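Local coordinates for Lin2634 protein (Listeria innocua, PDB 3MZO) that binds calcium ions at an HD-domain metal site and is probably a phosphohydrolase related to the YfbR-like 5'-deoxynucleotidases, at residues B[134-139]-B[171-176]; B[42-47]-B[179-184]; B[165-170]-B[206-211]. One frame throughout, in Å; residues are numbered along the deposited sequence.

Contact 1 (B[134-139]-B[171-176]). With CA (calcium ion), chain K.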
ATOM      1  N   LEU B 134     -31.336   6.640  -8.877  1.00 27.89           N
ATOM      2  CA  LEU B 134     -30.131   6.832  -8.044  1.00 27.25           C
ATOM      3  C   LEU B 134     -30.227   5.995  -6.779  1.00 28.95           C
ATOM      4  O   LEU B 134     -29.242   5.371  -6.384  1.00 29.97           O
ATOM      5  CB  LEU B 134     -29.924   8.300  -7.663  1.00 27.33           C
ATOM      6  CG  LEU B 134     -28.778   8.591  -6.665  1.00 26.13           C
ATOM      7  CD1 LEU B 134     -27.412   8.037  -7.079  1.00 25.14           C
ATOM      8  CD2 LEU B 134     -28.695  10.099  -6.374  1.00 28.08           C
ATOM      9  N   ALA B 135     -31.409   5.984  -6.142  1.00 28.96           N
ATOM     10  CA  ALA B 135     -31.588   5.216  -4.912  1.00 28.81           C
ATOM     11  C   ALA B 135     -31.273   3.737  -5.142  1.00 27.42           C
ATOM     12  O   ALA B 135     -30.515   3.144  -4.365  1.00 26.61           O
ATOM     13  CB  ALA B 135     -33.040   5.404  -4.265  1.00 27.75           C
ATOM     14  N   ILE B 136     -31.814   3.145  -6.200  1.00 25.50           N
ATOM     15  CA  ILE B 136     -31.632   1.718  -6.380  1.00 27.19           C
ATOM     16  C   ILE B 136     -30.213   1.416  -6.838  1.00 26.40           C
ATOM     17  O   ILE B 136     -29.669   0.370  -6.474  1.00 28.53           O
ATOM     18  CB  ILE B 136     -32.672   1.050  -7.298  1.00 29.46           C
ATOM     19  CG1 ILE B 136     -32.615   1.602  -8.724  1.00 33.79           C
ATOM     20  CG2 ILE B 136     -34.112   1.212  -6.721  1.00 31.54           C
ATOM     21  CD1 ILE B 136     -33.615   0.917  -9.698  1.00 36.20           C
ATOM     22  N   SER B 137     -29.617   2.326  -7.624  1.00 25.15           N
ATOM     23  CA  SER B 137     -28.282   2.102  -8.198  1.00 24.92           C
ATOM     24  C   SER B 137     -27.162   2.075  -7.152  1.00 25.18           C
ATOM     25  O   SER B 137     -26.230   1.266  -7.222  1.00 27.26           O
ATOM     26  CB  SER B 137     -28.000   3.177  -9.275  1.00 25.78           C
ATOM     27  OG  SER B 137     -28.864   2.996 -10.397  1.00 22.75           O
ATOM     28  N   ASP B 138     -27.261   2.998  -6.195  1.00 26.02           N
ATOM     29  CA  ASP B 138     -26.393   3.058  -5.028  1.00 26.06           C
ATOM     30  C   ASP B 138     -26.505   1.750  -4.200  1.00 26.41           C
ATOM     31  O   ASP B 138     -25.494   1.153  -3.815  1.00 27.43           O
ATOM     32  CB  ASP B 138     -26.807   4.289  -4.212  1.00 25.59           C
ATOM     33  CG  ASP B 138     -25.811   4.655  -3.129  1.00 32.58           C
ATOM     34  OD1 ASP B 138     -24.650   4.202  -3.179  1.00 28.09           O
ATOM     35  OD2 ASP B 138     -26.200   5.428  -2.222  1.00 33.75           O
ATOM     36  N   LYS B 139     -27.730   1.290  -3.946  1.00 26.42           N
ATOM     37  CA  LYS B 139     -27.919   0.034  -3.226  1.00 28.22           C
ATOM     38  C   LYS B 139     -27.437  -1.174  -4.013  1.00 27.31           C
ATOM     39  O   LYS B 139     -26.931  -2.117  -3.441  1.00 28.28           O
ATOM     40  CB  LYS B 139     -29.377  -0.170  -2.790  1.00 29.00           C
ATOM     41  CG  LYS B 139     -29.893   0.843  -1.783  1.00 31.87           C
ATOM     42  CD  LYS B 139     -29.054   0.932  -0.517  1.00 29.35           C
ATOM     43  CE  LYS B 139     -29.605   2.017   0.420  1.00 36.40           C
ATOM     44  NZ  LYS B 139     -28.959   1.921   1.717  1.00 38.49           N
ATOM     45  N   TYR B 171     -36.081  -4.025  -2.805  1.00 35.52           N
ATOM     46  CA  TYR B 171     -37.449  -4.571  -2.878  1.00 38.63           C
ATOM     47  C   TYR B 171     -38.536  -3.557  -2.686  1.00 39.31           C
ATOM     48  O   TYR B 171     -39.628  -3.763  -3.188  1.00 39.96           O
ATOM     49  CB  TYR B 171     -37.692  -5.659  -1.845  1.00 39.59           C
ATOM     50  CG  TYR B 171     -37.512  -7.007  -2.415  1.00 43.74           C
ATOM     51  CD1 TYR B 171     -38.482  -7.562  -3.257  1.00 49.77           C
ATOM     52  CD2 TYR B 171     -36.362  -7.737  -2.141  1.00 44.77           C
ATOM     53  CE1 TYR B 171     -38.314  -8.820  -3.806  1.00 48.63           C
ATOM     54  CE2 TYR B 171     -36.175  -8.994  -2.677  1.00 44.76           C
ATOM     55  CZ  TYR B 171     -37.149  -9.533  -3.513  1.00 47.31           C
ATOM     56  OH  TYR B 171     -36.941 -10.794  -4.024  1.00 52.58           O
ATOM     57  N   GLU B 172     -38.258  -2.490  -1.941  1.00 38.80           N
ATOM     58  CA  GLU B 172     -39.209  -1.385  -1.726  0.60 40.71           C
ATOM     59  C   GLU B 172     -39.562  -0.720  -3.048  1.00 39.99           C
ATOM     60  O   GLU B 172     -40.582  -0.048  -3.166  1.00 38.14           O
ATOM     61  CB  GLU B 172     -38.624  -0.290  -0.815  0.60 40.84           C
ATOM     62  CG  GLU B 172     -38.402  -0.664   0.652  0.60 44.29           C
ATOM     63  CD  GLU B 172     -37.865   0.506   1.472  0.60 44.34           C
ATOM     64  OE1 GLU B 172     -38.022   1.679   1.058  0.60 48.38           O
ATOM     65  OE2 GLU B 172     -37.273   0.258   2.529  0.60 44.75           O
ATOM     66  N   TYR B 173     -38.684  -0.875  -4.043  1.00 36.67           N
ATOM     67  CA  TYR B 173     -38.865  -0.189  -5.337  1.00 35.29           C
ATOM     68  C   TYR B 173     -39.322  -1.153  -6.459  1.00 34.06           C
ATOM     69  O   TYR B 173     -39.180  -0.860  -7.666  1.00 36.16           O
ATOM     70  CB  TYR B 173     -37.552   0.511  -5.721  1.00 35.83           C
ATOM     71  CG  TYR B 173     -37.121   1.675  -4.823  1.00 34.57           C
ATOM     72  CD1 TYR B 173     -36.378   1.469  -3.663  1.00 36.11           C
ATOM     73  CD2 TYR B 173     -37.387   2.986  -5.190  1.00 37.75           C
ATOM     74  CE1 TYR B 173     -35.965   2.552  -2.868  1.00 34.26           C
ATOM     75  CE2 TYR B 173     -36.962   4.056  -4.420  1.00 38.30           C
ATOM     76  CZ  TYR B 173     -36.255   3.834  -3.260  1.00 35.43           C
ATOM     77  OH  TYR B 173     -35.872   4.937  -2.519  1.00 35.37           O
ATOM     78  N   ARG B 174     -39.909  -2.282  -6.077  1.00 34.64           N
ATOM     79  CA  ARG B 174     -40.277  -3.337  -7.034  0.50 37.06           C
ATOM     80  C   ARG B 174     -41.360  -2.948  -8.046  1.00 36.60           C
ATOM     81  O   ARG B 174     -41.590  -3.689  -8.990  1.00 38.12           O
ATOM     82  CB  ARG B 174     -40.689  -4.624  -6.298  0.50 38.28           C
ATOM     83  CG  ARG B 174     -41.963  -4.501  -5.467  0.50 46.03           C
ATOM     84  CD  ARG B 174     -42.378  -5.837  -4.834  0.50 54.92           C
ATOM     85  NE  ARG B 174     -41.702  -6.073  -3.564  0.50 58.97           N
ATOM     86  CZ  ARG B 174     -42.116  -5.566  -2.411  0.50 62.54           C
ATOM     87  NH1 ARG B 174     -43.217  -4.820  -2.370  0.50 63.65           N
ATOM     88  NH2 ARG B 174     -41.433  -5.816  -1.302  0.50 62.38           N
ATOM     89  N   GLU B 175     -42.039  -1.807  -7.846  1.00 36.23           N
ATOM     90  CA  GLU B 175     -43.053  -1.349  -8.828  1.00 37.60           C
ATOM     91  C   GLU B 175     -42.337  -0.862 -10.094  1.00 38.35           C
ATOM     92  O   GLU B 175     -42.910  -0.851 -11.176  1.00 38.94           O
ATOM     93  CB  GLU B 175     -43.964  -0.246  -8.265  1.00 37.07           C
HETATM   94  N   MSE B 176     -41.068  -0.496  -9.961  1.00 36.35           N
HETATM   95  CA  MSE B 176     -40.283  -0.004 -11.090  1.00 35.47           C
HETATM   96  C   MSE B 176     -39.874  -1.124 -12.052  1.00 34.82           C
HETATM   97  O   MSE B 176     -39.458  -2.205 -11.634  1.00 36.09           O
HETATM   98  CB  MSE B 176     -39.006   0.686 -10.591  1.00 31.93           C
HETATM   99  CG  MSE B 176     -39.171   1.977  -9.794  1.00 30.98           C
HETATM  100 SE   MSE B 176     -37.430   2.547  -9.143  0.75 38.08          SE
HETATM  101  CE  MSE B 176     -36.707   3.304 -10.800  1.00 33.56           C
TER
HETATM  102 CA    CA K 302     -23.345   6.227  -2.210  1.00 66.66          CA
HETATM  103  O   HOH W   1     -24.601   8.116  -0.870  1.00 46.06           O
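The CG2 methyl of Ile136 sits over one face of the Tyr173 ring, above its inner end, 3.6 Å from its CG. This is a CH-pi contact, with CG2 4.0 Å from the ring centroid and 29° off the ring normal. Ile136 has the branches to make two such bumps at once. Its CG1 lies between the backbone N and the carbonyl carbon (chi1 62°), an arrangement uncommon in helices, and this puts CG2 on the tyrosine while CD1 runs on to the end of selenomethionine Met176. There the two chains meet tip to tip, with Ile136 CD1 4.1 Å from Met176 CE. Bent at chi3 (77°), Met176 can follow the surface of helix 129-151, where it also lies on Leu129, Lys132 and Ile133.

One residue earlier, Ala135 is small enough for the outer end of the tyrosine to come close to the helix: its CB is 3.4 Å from Tyr173 OH. The ring thus spans the hollow between Ala135 and Ile136. Tyr173 opens a type I turn that ends at Met176, closed by a 3.0 Å bond from Met176 N to Tyr173 O, so the turn presents both side chains to the same helix.

The same helix carries Asp138, clear of the turn, whose OD1 binds the calcium ion at 2.6 Å with His34, His68 and Asp69, while Lys125 forms a salt bridge with OD2. Carbon groups, the selenomethionine end and a tyrosine OH make the join, implying that packing and shape fit, rather than polar bonds, link helix and turn.

Contact 2 (B[42-47]-B[179-184]); sequences AQFFGA and VKYFLK
This is a buried, aromatic helix-to-helix contact, made between helix 31-51 and helix 177-191 at the interface with a second subunit. Two side chains from each helix carry it, and the backbones stay well apart, the nearest CA atoms being those of Phe45 and Val179 at 8.4 Å. Long flat side chains suit such a gap, since each can bridge it with a flat carbon ring; Tyr181 is partly exposed, a place that suits its hydroxyl.

Phe44 and Tyr181 form the outer pair. Tyr181 CE2 comes to the edge of the Phe44 ring, near its plane, and lies 3.6 Å from CZ. The two side chains cross at about a right angle, but the ring planes meet at 59° with centroids 5.6 Å apart, an oblique pairing that is neither a stack nor a T. Both residues hold CG opposite the backbone N (chi1 169° in Phe44), which throws each ring out from its helix into the space between.

In the all-helical HD-domain fold, helix 31-51 carries the metal ligand His34 nearer its start; these aromatic residues lie further along, with the side chain of Phe45 about 9 Å from that of Asp138. Phe45 turns its ring inward, and its CE1 rests 4.3 Å from CB of Phe182, a looser touch than the first. Phe182 continues into the core against Leu143, Leu167 and Ile170, where a plain hydrocarbon ring suits the leucine and isoleucine side chains around it.

On the outer side, Phe113 of the second subunit packs edge-to-face with Phe44, and Pro110 of that subunit lies on Tyr181. Ile186, one turn on in helix 177-191, touches both Phe44 and Tyr181.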
ATOM      1  N   ALA B  42     -26.817   3.150 -13.082  1.00 22.76           N
ATOM      2  CA  ALA B  42     -27.966   4.021 -13.318  1.00 24.04           C
ATOM      3  C   ALA B  42     -28.299   4.125 -14.809  1.00 24.53           C
ATOM      4  O   ALA B  42     -29.479   4.095 -15.209  1.00 22.51           O
ATOM      5  CB  ALA B  42     -27.727   5.427 -12.711  1.00 23.40           C
ATOM      6  N   GLN B  43     -27.248   4.236 -15.614  1.00 24.86           N
ATOM      7  CA  GLN B  43     -27.338   4.259 -17.077  1.00 24.73           C
ATOM      8  C   GLN B  43     -28.031   3.016 -17.577  1.00 25.92           C
ATOM      9  O   GLN B  43     -28.829   3.084 -18.508  1.00 24.63           O
ATOM     10  CB  GLN B  43     -25.921   4.345 -17.663  1.00 22.53           C
ATOM     11  CG  GLN B  43     -25.750   4.130 -19.186  1.00 26.09           C
ATOM     12  CD  GLN B  43     -24.331   4.394 -19.621  1.00 25.53           C
ATOM     13  OE1 GLN B  43     -23.967   5.521 -19.984  1.00 24.45           O
ATOM     14  NE2 GLN B  43     -23.509   3.370 -19.556  1.00 22.96           N
ATOM     15  N   PHE B  44     -27.697   1.863 -16.998  1.00 23.49           N
ATOM     16  CA  PHE B  44     -28.360   0.654 -17.402  1.00 24.29           C
ATOM     17  C   PHE B  44     -29.839   0.695 -17.031  1.00 27.22           C
ATOM     18  O   PHE B  44     -30.700   0.360 -17.846  1.00 27.60           O
ATOM     19  CB  PHE B  44     -27.727  -0.602 -16.821  1.00 26.43           C
ATOM     20  CG  PHE B  44     -28.571  -1.809 -17.037  1.00 24.64           C
ATOM     21  CD1 PHE B  44     -28.627  -2.398 -18.272  1.00 25.49           C
ATOM     22  CD2 PHE B  44     -29.380  -2.307 -16.014  1.00 25.38           C
ATOM     23  CE1 PHE B  44     -29.476  -3.499 -18.503  1.00 26.70           C
ATOM     24  CE2 PHE B  44     -30.197  -3.402 -16.228  1.00 28.88           C
ATOM     25  CZ  PHE B  44     -30.237  -4.000 -17.487  1.00 29.32           C
ATOM     26  N   PHE B  45     -30.162   1.102 -15.805  1.00 26.21           N
ATOM     27  CA  PHE B  45     -31.568   1.177 -15.434  1.00 26.73           C
ATOM     28  C   PHE B  45     -32.340   2.200 -16.276  1.00 25.18           C
ATOM     29  O   PHE B  45     -33.536   2.002 -16.565  1.00 27.55           O
ATOM     30  CB  PHE B  45     -31.761   1.393 -13.912  1.00 27.28           C
ATOM     31  CG  PHE B  45     -31.382   0.184 -13.077  1.00 25.50           C
ATOM     32  CD1 PHE B  45     -31.831  -1.094 -13.410  1.00 29.48           C
ATOM     33  CD2 PHE B  45     -30.562   0.325 -11.957  1.00 30.96           C
ATOM     34  CE1 PHE B  45     -31.458  -2.202 -12.656  1.00 27.67           C
ATOM     35  CE2 PHE B  45     -30.207  -0.786 -11.189  1.00 27.39           C
ATOM     36  CZ  PHE B  45     -30.640  -2.034 -11.546  1.00 29.52           C
ATOM     37  N   GLY B  46     -31.685   3.280 -16.651  1.00 25.33           N
ATOM     38  CA  GLY B  46     -32.237   4.234 -17.595  1.00 25.54           C
ATOM     39  C   GLY B  46     -32.716   3.558 -18.896  1.00 29.96           C
ATOM     40  O   GLY B  46     -33.802   3.866 -19.400  1.00 28.14           O
ATOM     41  N   ALA B  47     -31.883   2.649 -19.414  1.00 29.42           N
ATOM     42  CA  ALA B  47     -32.197   1.857 -20.599  1.00 28.53           C
ATOM     43  C   ALA B  47     -33.413   0.996 -20.354  1.00 29.60           C
ATOM     44  O   ALA B  47     -34.300   0.919 -21.213  1.00 29.23           O
ATOM     45  CB  ALA B  47     -30.978   0.995 -21.019  1.00 23.95           C
ATOM     46  N   VAL B 179     -36.292  -2.469 -11.185  1.00 31.28           N
ATOM     47  CA  VAL B 179     -36.178  -3.447 -10.125  1.00 30.69           C
ATOM     48  C   VAL B 179     -36.855  -4.749 -10.528  1.00 33.07           C
ATOM     49  O   VAL B 179     -36.378  -5.822 -10.147  1.00 36.57           O
ATOM     50  CB  VAL B 179     -36.732  -2.902  -8.774  1.00 31.67           C
ATOM     51  CG1 VAL B 179     -36.717  -3.998  -7.674  1.00 27.23           C
ATOM     52  CG2 VAL B 179     -35.950  -1.673  -8.353  1.00 29.40           C
ATOM     53  N   LYS B 180     -37.939  -4.687 -11.304  1.00 33.81           N
ATOM     54  CA  LYS B 180     -38.539  -5.927 -11.811  1.00 35.54           C
ATOM     55  C   LYS B 180     -37.472  -6.631 -12.632  1.00 34.78           C
ATOM     56  O   LYS B 180     -37.276  -7.847 -12.499  1.00 35.07           O
ATOM     57  CB  LYS B 180     -39.774  -5.671 -12.696  1.00 36.31           C
ATOM     58  CG  LYS B 180     -41.076  -5.338 -11.951  1.00 42.40           C
ATOM     59  CD  LYS B 180     -42.215  -5.141 -12.978  1.00 50.63           C
ATOM     60  CE  LYS B 180     -43.244  -4.126 -12.529  1.00 54.07           C
ATOM     61  NZ  LYS B 180     -43.989  -4.600 -11.351  1.00 58.93           N
ATOM     62  N   TYR B 181     -36.780  -5.881 -13.488  1.00 31.90           N
ATOM     63  CA  TYR B 181     -35.713  -6.488 -14.272  1.00 32.60           C
ATOM     64  C   TYR B 181     -34.620  -7.058 -13.384  1.00 31.12           C
ATOM     65  O   TYR B 181     -34.201  -8.193 -13.575  1.00 33.56           O
ATOM     66  CB  TYR B 181     -35.087  -5.510 -15.272  1.00 31.33           C
ATOM     67  CG  TYR B 181     -34.134  -6.244 -16.164  1.00 31.83           C
ATOM     68  CD1 TYR B 181     -34.596  -6.897 -17.305  1.00 35.04           C
ATOM     69  CD2 TYR B 181     -32.785  -6.367 -15.832  1.00 32.91           C
ATOM     70  CE1 TYR B 181     -33.737  -7.614 -18.121  1.00 37.39           C
ATOM     71  CE2 TYR B 181     -31.909  -7.081 -16.649  1.00 30.90           C
ATOM     72  CZ  TYR B 181     -32.404  -7.696 -17.796  1.00 35.83           C
ATOM     73  OH  TYR B 181     -31.576  -8.419 -18.599  1.00 35.28           O
ATOM     74  N   PHE B 182     -34.136  -6.272 -12.438  1.00 31.50           N
ATOM     75  CA  PHE B 182     -33.094  -6.742 -11.509  1.00 31.46           C
ATOM     76  C   PHE B 182     -33.425  -8.083 -10.801  1.00 32.63           C
ATOM     77  O   PHE B 182     -32.582  -8.981 -10.755  1.00 33.97           O
ATOM     78  CB  PHE B 182     -32.750  -5.664 -10.468  1.00 31.13           C
ATOM     79  CG  PHE B 182     -31.784  -6.138  -9.416  1.00 30.79           C
ATOM     80  CD1 PHE B 182     -30.415  -6.049  -9.625  1.00 33.32           C
ATOM     81  CD2 PHE B 182     -32.251  -6.703  -8.225  1.00 35.65           C
ATOM     82  CE1 PHE B 182     -29.519  -6.509  -8.692  1.00 34.95           C
ATOM     83  CE2 PHE B 182     -31.358  -7.160  -7.260  1.00 34.33           C
ATOM     84  CZ  PHE B 182     -29.966  -7.061  -7.516  1.00 29.93           C
ATOM     85  N   LEU B 183     -34.639  -8.212 -10.268  1.00 33.79           N
ATOM     86  CA  LEU B 183     -35.020  -9.399  -9.504  1.00 36.05           C
ATOM     87  C   LEU B 183     -35.224 -10.612 -10.417  1.00 38.91           C
ATOM     88  O   LEU B 183     -34.837 -11.727 -10.074  1.00 39.16           O
ATOM     89  CB  LEU B 183     -36.309  -9.139  -8.721  1.00 37.15           C
ATOM     90  CG  LEU B 183     -36.216  -8.054  -7.658  1.00 37.42           C
ATOM     91  CD1 LEU B 183     -37.626  -7.596  -7.287  1.00 39.52           C
ATOM     92  CD2 LEU B 183     -35.423  -8.565  -6.440  1.00 38.06           C
ATOM     93  N   LYS B 184     -35.821 -10.388 -11.584  1.00 37.14           N
ATOM     94  CA  LYS B 184     -36.056 -11.474 -12.519  1.00 39.88           C
ATOM     95  C   LYS B 184     -34.754 -12.041 -13.131  1.00 38.36           C
ATOM     96  O   LYS B 184     -34.567 -13.259 -13.220  1.00 37.25           O
ATOM     97  CB  LYS B 184     -37.012 -10.988 -13.616  1.00 40.62           C
ATOM     98  CG  LYS B 184     -37.523 -12.064 -14.571  1.00 46.91           C
ATOM     99  CD  LYS B 184     -38.245 -11.453 -15.780  1.00 52.52           C
ATOM    100  CE  LYS B 184     -38.654 -12.528 -16.785  1.00 56.52           C
ATOM    101  NZ  LYS B 184     -39.553 -11.974 -17.813  1.00 59.32           N
TER

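Contact 3 (B[165-170]-B[206-211]); sequences EALATI and TEITTK
Ile208 lays its CG2 methyl against the flank of Leu167, 3.9 Å from CG of that leucine, and the same methyl reaches the backbone of the opposing helix, 3.7 Å from Ala168 N. One methyl thus fills the notch between two successive residues. It gets there because CG2 stands opposite the backbone N of Ile208, while CG1 lies beside that N and anti to the carbonyl carbon (chi1 -66°) and carries CD1 to the outer branch of Leu167, 4.1 Å from CD2.

Both branches of Ile208 therefore bear on one prong of Leu167, CD2, the two side chains crossing at a slant. Ala168 suits the position beside them: its lone methyl, 4.4 Å from Ile208 CG2, lets the helices approach to 6.2 Å between the CA atoms of Ala168 and Ile208. A larger side chain is carried by Leu167, which also reaches inward to Leu143, Phe182 and Leu187, and so ties helix 158-172 to the core.

Thr206 points away from the opposing helix and Thr210 lies well clear, folding its OG1 back to Thr206 O at 2.9 Å, the donor standing above the carbonyl plane; that oxygen also accepts from Thr210 N.

With carbon side chains at the join, helix 201-211 packs here by hydrophobic burial, made close by Ala168, and the hydrogen bond of Thr209 with Tyr171 adds a polar link beside it.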
ATOM      1  N   GLU B 165     -29.738  -5.394   4.083  1.00 36.16           N
ATOM      2  CA  GLU B 165     -30.327  -4.067   4.069  1.00 36.52           C
ATOM      3  C   GLU B 165     -30.482  -3.565   2.656  1.00 34.71           C
ATOM      4  O   GLU B 165     -31.523  -2.996   2.321  1.00 33.86           O
ATOM      5  CB  GLU B 165     -29.483  -3.079   4.874  1.00 34.54           C
ATOM      6  CG  GLU B 165     -30.058  -1.632   4.981  1.00 45.71           C
ATOM      7  CD  GLU B 165     -29.849  -0.732   3.714  1.00 58.45           C
ATOM      8  OE1 GLU B 165     -28.823  -0.860   2.983  1.00 59.57           O
ATOM      9  OE2 GLU B 165     -30.726   0.129   3.463  1.00 59.46           O
ATOM     10  N   ALA B 166     -29.444  -3.765   1.843  1.00 32.31           N
ATOM     11  CA  ALA B 166     -29.444  -3.304   0.469  1.00 30.72           C
ATOM     12  C   ALA B 166     -30.544  -4.019  -0.324  1.00 32.16           C
ATOM     13  O   ALA B 166     -31.376  -3.356  -0.944  1.00 33.92           O
ATOM     14  CB  ALA B 166     -28.035  -3.481  -0.173  1.00 29.47           C
ATOM     15  N   LEU B 167     -30.609  -5.345  -0.258  1.00 32.39           N
ATOM     16  CA  LEU B 167     -31.670  -6.060  -0.957  1.00 32.74           C
ATOM     17  C   LEU B 167     -33.083  -5.680  -0.456  1.00 35.79           C
ATOM     18  O   LEU B 167     -33.980  -5.397  -1.256  1.00 35.15           O
ATOM     19  CB  LEU B 167     -31.444  -7.574  -0.888  1.00 33.22           C
ATOM     20  CG  LEU B 167     -32.300  -8.436  -1.837  1.00 34.87           C
ATOM     21  CD1 LEU B 167     -32.196  -8.026  -3.367  1.00 32.96           C
ATOM     22  CD2 LEU B 167     -31.912  -9.887  -1.628  1.00 34.56           C
ATOM     23  N   ALA B 168     -33.263  -5.627   0.858  1.00 36.34           N
ATOM     24  CA  ALA B 168     -34.525  -5.172   1.444  1.00 37.63           C
ATOM     25  C   ALA B 168     -34.959  -3.850   0.822  1.00 36.18           C
ATOM     26  O   ALA B 168     -36.085  -3.715   0.364  1.00 37.42           O
ATOM     27  CB  ALA B 168     -34.385  -5.024   2.961  1.00 37.80           C
ATOM     28  N   THR B 169     -34.057  -2.881   0.787  1.00 34.18           N
ATOM     29  CA  THR B 169     -34.360  -1.580   0.197  1.00 34.62           C
ATOM     30  C   THR B 169     -34.692  -1.664  -1.304  1.00 34.65           C
ATOM     31  O   THR B 169     -35.696  -1.112  -1.740  1.00 34.83           O
ATOM     32  CB  THR B 169     -33.207  -0.610   0.440  1.00 35.00           C
ATOM     33  OG1 THR B 169     -32.958  -0.581   1.841  1.00 35.50           O
ATOM     34  CG2 THR B 169     -33.530   0.799  -0.021  1.00 29.55           C
ATOM     35  N   ILE B 170     -33.885  -2.378  -2.089  1.00 33.32           N
ATOM     36  CA  ILE B 170     -34.202  -2.586  -3.504  1.00 31.37           C
ATOM     37  C   ILE B 170     -35.653  -3.114  -3.679  1.00 34.53           C
ATOM     38  O   ILE B 170     -36.384  -2.684  -4.591  1.00 35.51           O
ATOM     39  CB  ILE B 170     -33.154  -3.539  -4.177  1.00 31.25           C
ATOM     40  CG1 ILE B 170     -31.802  -2.839  -4.276  1.00 27.20           C
ATOM     41  CG2 ILE B 170     -33.599  -3.961  -5.569  1.00 30.40           C
ATOM     42  CD1 ILE B 170     -30.645  -3.750  -4.619  1.00 29.83           C
ATOM     43  N   THR B 206     -33.802 -15.755  -0.103  1.00 52.51           N
ATOM     44  CA  THR B 206     -35.172 -16.254   0.001  1.00 54.62           C
ATOM     45  C   THR B 206     -35.908 -15.541   1.144  1.00 54.65           C
ATOM     46  O   THR B 206     -37.011 -15.026   0.954  1.00 54.78           O
ATOM     47  CB  THR B 206     -35.200 -17.796   0.235  1.00 56.62           C
ATOM     48  OG1 THR B 206     -34.831 -18.462  -0.979  1.00 59.94           O
ATOM     49  CG2 THR B 206     -36.586 -18.286   0.697  1.00 58.09           C
ATOM     50  N   GLU B 207     -35.281 -15.509   2.317  1.00 55.28           N
ATOM     51  CA  GLU B 207     -35.856 -14.842   3.497  1.00 57.64           C
ATOM     52  C   GLU B 207     -36.223 -13.390   3.263  1.00 56.61           C
ATOM     53  O   GLU B 207     -37.339 -12.969   3.595  1.00 56.32           O
ATOM     54  CB  GLU B 207     -34.889 -14.917   4.674  1.00 58.53           C
ATOM     55  CG  GLU B 207     -34.932 -16.269   5.382  1.00 67.98           C
ATOM     56  CD  GLU B 207     -33.799 -16.457   6.387  1.00 75.74           C
ATOM     57  OE1 GLU B 207     -33.002 -15.512   6.608  1.00 75.62           O
ATOM     58  OE2 GLU B 207     -33.713 -17.563   6.960  1.00 81.20           O
ATOM     59  N   ILE B 208     -35.283 -12.637   2.682  1.00 56.09           N
ATOM     60  CA  ILE B 208     -35.511 -11.234   2.362  1.00 55.64           C
ATOM     61  C   ILE B 208     -36.681 -11.083   1.378  1.00 58.32           C
ATOM     62  O   ILE B 208     -37.512 -10.182   1.544  1.00 60.38           O
ATOM     63  CB  ILE B 208     -34.207 -10.560   1.821  1.00 55.11           C
ATOM     64  CG1 ILE B 208     -33.142 -10.517   2.920  1.00 53.60           C
ATOM     65  CG2 ILE B 208     -34.481  -9.140   1.305  1.00 47.77           C
ATOM     66  CD1 ILE B 208     -31.739 -10.505   2.399  1.00 46.93           C
ATOM     67  N   THR B 209     -36.757 -11.966   0.375  1.00 61.13           N
ATOM     68  CA  THR B 209     -37.870 -11.953  -0.611  1.00 64.58           C
ATOM     69  C   THR B 209     -39.230 -12.336   0.004  1.00 66.71           C
ATOM     70  O   THR B 209     -40.266 -11.777  -0.390  1.00 68.00           O
ATOM     71  CB  THR B 209     -37.615 -12.929  -1.788  1.00 64.81           C
ATOM     72  OG1 THR B 209     -36.346 -12.648  -2.386  1.00 65.86           O
ATOM     73  CG2 THR B 209     -38.740 -12.839  -2.836  1.00 63.57           C
ATOM     74  N   THR B 210     -39.213 -13.313   0.924  1.00 67.94           N
ATOM     75  CA  THR B 210     -40.410 -13.747   1.685  1.00 69.32           C
ATOM     76  C   THR B 210     -40.884 -12.604   2.581  1.00 69.50           C
ATOM     77  O   THR B 210     -42.071 -12.243   2.552  1.00 68.93           O
ATOM     78  CB  THR B 210     -40.123 -14.980   2.610  1.00 71.15           C
ATOM     79  OG1 THR B 210     -39.609 -16.077   1.843  1.00 69.23           O
ATOM     80  CG2 THR B 210     -41.390 -15.427   3.354  1.00 68.64           C
ATOM     81  N   LYS B 211     -39.939 -12.055   3.369  1.00 69.59           N
ATOM     82  CA  LYS B 211     -40.161 -10.858   4.200  1.00 69.08           C
ATOM     83  C   LYS B 211     -40.739  -9.719   3.347  1.00 70.74           C
ATOM     84  O   LYS B 211     -41.702  -9.062   3.767  1.00 71.88           O
ATOM     85  CB  LYS B 211     -38.867 -10.414   4.898  1.00 66.24           C
TER

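How the contacts relate
The three contacts lie in a run along the helical bundle: contact 1 is 9 Å from contact 2 and 12 Å from contact 3, centre to centre, while contacts 2 and 3 are 17 Å apart. Helix 158-172 serves contacts 1 and 3, and helix 177-191 follows it directly in the chain. Contact 1 is nested within the long loop closed by contact 2, whereas contact 3 crosses both. Lys139 and Glu165 form a salt bridge between contacts 1 and 3, and Val179 packs on Ile170 between 2 and 3. The run thus connects the calcium-bearing helix 129-151 with the subunit interface at one end and the C-terminal helix at the other.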